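Local coordinates for protein biliverdin reductase (Synechocystis sp., PDB 5B3T) that reduces the tetrapyrrole biliverdin, a product of haem breakdown, probably with NADPH held by its Rossmann-fold domain, at residues Q118-A121 against R122-K126; Y111-G114 against K115-Q118; D307-A310 against S311-A314. All coordinates share one frame; numbering follows the deposited sequence.

Contact 1 (Q118-A121 against R122-K126); sequences QQLA and REKGK
Q118 and R122, one helical turn apart, send their side chains out alongside each other in the same direction. Q118 CG is anti to the backbone N (chi1 176°) and R122 CG anti to the carbonyl carbon (chi1 -67°); with both chains extended from there, the two ends travel out together. Q118 CG lies 3.5 Å above one face of the R122 guanidinium, offset toward its rim, and Q118 CD is 3.1 Å from R122 NH2. The amide and guanidinium planes differ by 34°. Separately, Q118 OE1 accepts a hydrogen bond from K115 NZ.

L120 and K124 also run side by side, with L120 CD1 3.8 Å from K124 CG. L120 also touches L95 and Q96 of helix 87-96.

The backbone shows where the helix ends. R122, E123 and K124 make regular i to i+4 bonds, such as E123 N to Q119 O (2.9 Å). K126 N instead reaches back five residues to A121 O (2.9 Å), and G125 N bonds to R122 O (3.0 Å). With positive phi at G125, this is a Schellman motif, closing helix 111-124 of a Rossmann beta-alpha-beta unit before strand 128-131.

Two lysine ammonium groups bond to backbone carbonyls: K124 NZ to L95 O and K126 NZ to G98 O.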
loop_
_atom_site.group_PDB
_atom_site.type_symbol
_atom_site.label_atom_id
_atom_site.label_comp_id
_atom_site.label_asym_id
_atom_site.label_seq_id
_atom_site.Cartn_x
_atom_site.Cartn_y
_atom_site.Cartn_z
ATOM N N GLN A 118 -0.683 -0.340 -16.990
ATOM C CA GLN A 118 -2.033 0.128 -17.283
ATOM C C GLN A 118 -2.390 -0.118 -18.745
ATOM O O GLN A 118 -3.479 -0.613 -19.058
ATOM C CB GLN A 118 -2.144 1.612 -16.937
ATOM C CG GLN A 118 -3.469 2.259 -17.288
ATOM C CD GLN A 118 -3.417 3.768 -17.152
ATOM O OE1 GLN A 118 -2.442 4.405 -17.557
ATOM N NE2 GLN A 118 -4.461 4.349 -16.574
ATOM N N GLN A 119 -1.474 0.220 -19.655
ATOM C CA GLN A 119 -1.710 -0.012 -21.077
ATOM C C GLN A 119 -1.823 -1.500 -21.385
ATOM O O GLN A 119 -2.682 -1.916 -22.170
ATOM C CB GLN A 119 -0.587 0.625 -21.897
ATOM C CG GLN A 119 -0.721 0.449 -23.404
ATOM C CD GLN A 119 -2.037 0.968 -23.945
ATOM O OE1 GLN A 119 -2.746 0.265 -24.664
ATOM N NE2 GLN A 119 -2.369 2.206 -23.602
ATOM N N LEU A 120 -0.963 -2.318 -20.771
ATOM C CA LEU A 120 -0.983 -3.753 -21.035
ATOM C C LEU A 120 -2.298 -4.383 -20.593
ATOM O O LEU A 120 -2.861 -5.225 -21.302
ATOM C CB LEU A 120 0.199 -4.428 -20.337
ATOM C CG LEU A 120 0.241 -5.957 -20.400
ATOM C CD1 LEU A 120 0.371 -6.437 -21.839
ATOM C CD2 LEU A 120 1.372 -6.503 -19.543
ATOM N N ALA A 121 -2.803 -3.986 -19.423
ATOM C CA ALA A 121 -4.075 -4.523 -18.954
ATOM C C ALA A 121 -5.215 -4.129 -19.885
ATOM O O ALA A 121 -6.111 -4.938 -20.155
ATOM C CB ALA A 121 -4.354 -4.049 -17.529
ATOM N N ARG A 122 -5.196 -2.891 -20.386
ATOM C CA ARG A 122 -6.188 -2.477 -21.374
ATOM C C ARG A 122 -6.081 -3.325 -22.635
ATOM O O ARG A 122 -7.086 -3.837 -23.140
ATOM C CB ARG A 122 -6.012 -0.998 -21.724
ATOM C CG ARG A 122 -6.325 -0.009 -20.614
ATOM C CD ARG A 122 -6.705 1.337 -21.218
ATOM N NE ARG A 122 -6.352 2.473 -20.370
ATOM C CZ ARG A 122 -5.269 3.223 -20.550
ATOM N NH1 ARG A 122 -4.430 2.952 -21.541
ATOM N NH2 ARG A 122 -5.022 4.244 -19.740
ATOM N N GLU A 123 -4.861 -3.481 -23.156
ATOM C CA GLU A 123 -4.670 -4.222 -24.398
ATOM C C GLU A 123 -5.105 -5.675 -24.262
ATOM O O GLU A 123 -5.589 -6.269 -25.232
ATOM C CB GLU A 123 -3.208 -4.134 -24.838
ATOM C CG GLU A 123 -2.874 -2.842 -25.574
ATOM C CD GLU A 123 -1.381 -2.583 -25.676
ATOM O OE1 GLU A 123 -0.594 -3.388 -25.136
ATOM O OE2 GLU A 123 -0.995 -1.571 -26.301
ATOM N N LYS A 124 -4.950 -6.259 -23.077
ATOM C CA LYS A 124 -5.389 -7.626 -22.827
ATOM C C LYS A 124 -6.824 -7.706 -22.326
ATOM O O LYS A 124 -7.347 -8.813 -22.169
ATOM C CB LYS A 124 -4.456 -8.307 -21.818
ATOM C CG LYS A 124 -2.985 -8.274 -22.199
ATOM C CD LYS A 124 -2.739 -8.981 -23.519
ATOM C CE LYS A 124 -1.956 -10.268 -23.322
ATOM N NZ LYS A 124 -2.677 -11.234 -22.447
ATOM N N GLY A 125 -7.469 -6.571 -22.077
ATOM C CA GLY A 125 -8.828 -6.590 -21.559
ATOM C C GLY A 125 -8.945 -7.266 -20.212
ATOM O O GLY A 125 -9.905 -8.010 -19.971
ATOM N N LYS A 126 -7.980 -7.032 -19.325
ATOM C CA LYS A 126 -7.955 -7.645 -18.007
ATOM C C LYS A 126 -7.943 -6.565 -16.934
ATOM O O LYS A 126 -7.469 -5.447 -17.157
ATOM C CB LYS A 126 -6.732 -8.555 -17.837
ATOM C CG LYS A 126 -6.729 -9.775 -18.742
ATOM C CD LYS A 126 -7.721 -10.825 -18.269
ATOM C CE LYS A 126 -7.970 -11.865 -19.350
ATOM N NZ LYS A 126 -8.733 -13.038 -18.842
#

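Contact 2 (Y111-G114 against K115-Q118); sequences YAMG and KKLQ
Y111 lays one face of its phenol ring against the aliphatic part of K115, one turn further along the helix. K115 CG stands 3.9 Å from the ring centroid and 30° off the ring normal, which qualifies as a CH-pi contact. The overlap is displaced toward one side of the ring, for the nearest ring atom is Y111 CE2, 3.4 Å from K115 CG. The lysine continues above the ring toward the hydroxyl, with K115 CD 3.7 Å from Y111 OH.

The torsions account for this path. K115 places CG beside its own backbone N, and the bends that follow at chi2 (-69°) and chi3 (-72°) lay CD by Y111 CZ and OH and turn the ammonium group to Q118. There K115 NZ donates to Q118 OE1 over 2.9 Å, in the plane of the amide carbonyl and on a lone pair. The ring on one side of the chain and this bond at its end together restrict the lysine.

A second, looser apolar contact joins M113 CE to L117 CD2 at 4.3 Å. The backbone carries unbroken i to i+4 bonds from K115 to Q118, such as L117 N to M113 O (2.8 Å). The buried G114 takes part through its carbonyl, G114 O accepting from Q118 N at 3.0 Å.

The segment opens helix 111-124, the crossover between parallel strands 100-104 and 128-131 of the Rossmann domain. M113 and L117 meet helix 87-96, L117 through A91 and E92, and the L117 side chain lies about 7 Å from that of the NADP(+)-binding residue H87. Toward helix 309-325, Y111 touches E316 and its backbone N bonds to D319, while K115 packs on L312.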
loop_
_atom_site.group_PDB
_atom_site.type_symbol
_atom_site.label_atom_id
_atom_site.label_comp_id
_atom_site.label_asym_id
_atom_site.label_seq_id
_atom_site.Cartn_x
_atom_site.Cartn_y
_atom_site.Cartn_z
ATOM N N TYR A 111 6.884 5.346 -12.418
ATOM C CA TYR A 111 5.667 5.775 -13.103
ATOM C C TYR A 111 5.564 5.148 -14.488
ATOM O O TYR A 111 4.478 4.737 -14.913
ATOM C CB TYR A 111 5.642 7.303 -13.196
ATOM C CG TYR A 111 4.367 7.894 -13.751
ATOM C CD1 TYR A 111 3.273 8.130 -12.929
ATOM C CD2 TYR A 111 4.264 8.238 -15.094
ATOM C CE1 TYR A 111 2.106 8.679 -13.431
ATOM C CE2 TYR A 111 3.101 8.791 -15.604
ATOM C CZ TYR A 111 2.026 9.007 -14.770
ATOM O OH TYR A 111 0.871 9.554 -15.277
ATOM N N ALA A 112 6.690 5.057 -15.200
ATOM C CA ALA A 112 6.684 4.480 -16.541
ATOM C C ALA A 112 6.230 3.025 -16.521
ATOM O O ALA A 112 5.448 2.600 -17.379
ATOM C CB ALA A 112 8.073 4.597 -17.168
ATOM N N MET A 113 6.713 2.243 -15.552
ATOM C CA MET A 113 6.262 0.860 -15.440
ATOM C C MET A 113 4.784 0.793 -15.078
ATOM O O MET A 113 4.042 -0.032 -15.625
ATOM C CB MET A 113 7.107 0.112 -14.411
ATOM C CG MET A 113 6.742 -1.356 -14.266
ATOM S SD MET A 113 6.963 -2.283 -15.797
ATOM C CE MET A 113 6.974 -3.965 -15.175
ATOM N N GLY A 114 4.335 1.662 -14.169
ATOM C CA GLY A 114 2.922 1.694 -13.830
ATOM C C GLY A 114 2.045 2.013 -15.025
ATOM O O GLY A 114 0.963 1.443 -15.183
ATOM N N LYS A 115 2.503 2.924 -15.886
ATOM C CA LYS A 115 1.755 3.233 -17.100
ATOM C C LYS A 115 1.830 2.086 -18.099
ATOM O O LYS A 115 0.845 1.788 -18.784
ATOM C CB LYS A 115 2.282 4.525 -17.721
ATOM C CG LYS A 115 2.121 5.741 -16.831
ATOM C CD LYS A 115 0.661 6.132 -16.681
ATOM C CE LYS A 115 0.134 6.752 -17.964
ATOM N NZ LYS A 115 -1.324 7.028 -17.890
ATOM N N LYS A 116 2.992 1.434 -18.196
ATOM C CA LYS A 116 3.123 0.275 -19.074
ATOM C C LYS A 116 2.197 -0.850 -18.631
ATOM O O LYS A 116 1.627 -1.561 -19.467
ATOM C CB LYS A 116 4.577 -0.195 -19.101
ATOM C CG LYS A 116 4.845 -1.367 -20.037
ATOM C CD LYS A 116 6.314 -1.763 -20.006
ATOM C CE LYS A 116 6.596 -2.924 -20.945
ATOM N NZ LYS A 116 8.039 -3.295 -20.953
ATOM N N LEU A 117 2.026 -1.018 -17.317
ATOM C CA LEU A 117 1.084 -2.012 -16.810
ATOM C C LEU A 117 -0.354 -1.626 -17.127
ATOM O O LEU A 117 -1.173 -2.486 -17.472
ATOM C CB LEU A 117 1.259 -2.186 -15.300
ATOM C CG LEU A 117 2.559 -2.806 -14.795
ATOM C CD1 LEU A 117 2.616 -2.761 -13.274
ATOM C CD2 LEU A 117 2.666 -4.227 -15.291
ATOM N N GLN A 118 -0.683 -0.340 -16.990
ATOM C CA GLN A 118 -2.033 0.128 -17.283
ATOM C C GLN A 118 -2.390 -0.118 -18.745
ATOM O O GLN A 118 -3.479 -0.613 -19.058
ATOM C CB GLN A 118 -2.144 1.612 -16.937
ATOM C CG GLN A 118 -3.469 2.259 -17.288
ATOM C CD GLN A 118 -3.417 3.768 -17.152
ATOM O OE1 GLN A 118 -2.442 4.405 -17.557
ATOM N NE2 GLN A 118 -4.461 4.349 -16.574
#

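Contact 3 (D307-A310 against S311-A314); sequences DLEA and SLYA
L312 packs back on L308, one turn before it, with the two CG atoms 4.3 Å apart. L312 carries its CG beside its own backbone N (chi1 -80°), and this sets the isobutyl group back over the preceding turn, with L312 CG 3.6 Å from L308 O. That carbonyl also accepts from L312 N at 3.0 Å. E309 crosses L312 at about a right angle, bringing E309 OE1 within 4.0 Å of L312 CD1.

S311, also buried, joins the turn to the chain before it through water. The water donates to D307 O over 2.7 Å and is hydrogen-bonded to S311 OG at 2.9 Å, so it bridges a backbone carbonyl ahead of the helix to a side chain in the first turn. R191 shares a weak hydrogen bond with the same hydroxyl. D307 caps the start as well, its OD2 accepting a weak bond from E309 N (3.4 Å).

A310 contributes chiefly through its backbone: A310 O accepts from A314 N at 3.1 Å with an N-H...O angle of 167°. Together with L312 to L308 and Y313 to E309, this makes three consecutive i to i+4 bonds, the mark of regular alpha-helix.

The opening of helix 309-325 lies where the two domains meet: L308 and S311 rest on V130 of strand 128-131, at the edge of the parallel sheet, while L308 and L312 pack against Q118 of helix 111-124. A314 touches Y105, an NADP(+)-binding residue, and Y313 OH bonds to V199 N at the start of strand 199-210.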
loop_
_atom_site.group_PDB
_atom_site.type_symbol
_atom_site.label_atom_id
_atom_site.label_comp_id
_atom_site.label_asym_id
_atom_site.label_seq_id
_atom_site.Cartn_x
_atom_site.Cartn_y
_atom_site.Cartn_z
ATOM N N ASP A 307 -10.285 3.883 -9.372
ATOM C CA ASP A 307 -9.567 3.777 -10.631
ATOM C C ASP A 307 -8.071 3.858 -10.354
ATOM O O ASP A 307 -7.636 4.276 -9.278
ATOM C CB ASP A 307 -10.010 4.857 -11.631
ATOM C CG ASP A 307 -9.303 6.185 -11.427
ATOM O OD1 ASP A 307 -9.150 6.627 -10.267
ATOM O OD2 ASP A 307 -8.902 6.793 -12.440
ATOM N N LEU A 308 -7.283 3.451 -11.351
ATOM C CA LEU A 308 -5.839 3.341 -11.180
ATOM C C LEU A 308 -5.163 4.691 -10.967
ATOM O O LEU A 308 -4.005 4.726 -10.536
ATOM C CB LEU A 308 -5.230 2.646 -12.398
ATOM C CG LEU A 308 -3.867 1.978 -12.214
ATOM C CD1 LEU A 308 -3.965 0.848 -11.202
ATOM C CD2 LEU A 308 -3.342 1.470 -13.545
ATOM N N GLU A 309 -5.859 5.798 -11.243
ATOM C CA GLU A 309 -5.211 7.105 -11.243
ATOM C C GLU A 309 -4.657 7.476 -9.874
ATOM O O GLU A 309 -3.617 8.138 -9.789
ATOM C CB GLU A 309 -6.190 8.175 -11.727
ATOM C CG GLU A 309 -5.565 9.545 -11.879
ATOM C CD GLU A 309 -4.236 9.495 -12.605
ATOM O OE1 GLU A 309 -4.170 8.891 -13.698
ATOM O OE2 GLU A 309 -3.251 10.052 -12.074
ATOM N N ALA A 310 -5.328 7.066 -8.796
ATOM C CA ALA A 310 -4.849 7.410 -7.461
ATOM C C ALA A 310 -3.513 6.740 -7.161
ATOM O O ALA A 310 -2.618 7.362 -6.576
ATOM C CB ALA A 310 -5.890 7.026 -6.412
ATOM N N SER A 311 -3.360 5.473 -7.551
ATOM C CA SER A 311 -2.089 4.788 -7.341
ATOM C C SER A 311 -1.020 5.284 -8.304
ATOM O O SER A 311 0.169 5.282 -7.961
ATOM C CB SER A 311 -2.273 3.279 -7.485
ATOM O OG SER A 311 -3.133 2.778 -6.478
ATOM N N LEU A 312 -1.416 5.707 -9.508
ATOM C CA LEU A 312 -0.449 6.274 -10.442
ATOM C C LEU A 312 0.113 7.589 -9.920
ATOM O O LEU A 312 1.307 7.865 -10.081
ATOM C CB LEU A 312 -1.084 6.478 -11.816
ATOM C CG LEU A 312 -1.207 5.254 -12.724
ATOM C CD1 LEU A 312 -1.977 5.615 -13.984
ATOM C CD2 LEU A 312 0.170 4.705 -13.069
ATOM N N TYR A 313 -0.727 8.416 -9.292
ATOM C CA TYR A 313 -0.224 9.682 -8.772
ATOM C C TYR A 313 0.677 9.462 -7.565
ATOM O O TYR A 313 1.705 10.134 -7.423
ATOM C CB TYR A 313 -1.366 10.627 -8.407
ATOM C CG TYR A 313 -0.828 11.973 -7.985
ATOM C CD1 TYR A 313 -0.058 12.725 -8.861
ATOM C CD2 TYR A 313 -1.053 12.476 -6.710
ATOM C CE1 TYR A 313 0.456 13.945 -8.493
ATOM C CE2 TYR A 313 -0.538 13.705 -6.329
ATOM C CZ TYR A 313 0.216 14.432 -7.229
ATOM O OH TYR A 313 0.737 15.652 -6.869
ATOM N N ALA A 314 0.299 8.537 -6.678
ATOM C CA ALA A 314 1.173 8.181 -5.566
ATOM C C ALA A 314 2.531 7.716 -6.075
ATOM O O ALA A 314 3.570 8.025 -5.479
ATOM C CB ALA A 314 0.517 7.099 -4.709
HETATM O O HOH W 1 -5.733 3.398 -7.518
#

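How the contacts relate
Contacts 2 and 1 follow one another along helix 111-124: contact 2 is its opening, contact 1 its closing, their centres 11 Å apart with Q118 common to both. Contact 3 comes much later in the chain, at the start of helix 309-325 in the C-terminal alpha/beta domain, yet its centre is just 11 Å from that of contact 2 and 16 Å from that of contact 1. The helices meet directly, as Y111 CD1 lies 3.5 Å from L312 O. A helix that follows the C-terminal domain's sheet strands therefore returns to pack on the Rossmann domain, joining the two regions close to residues that bind NADP(+).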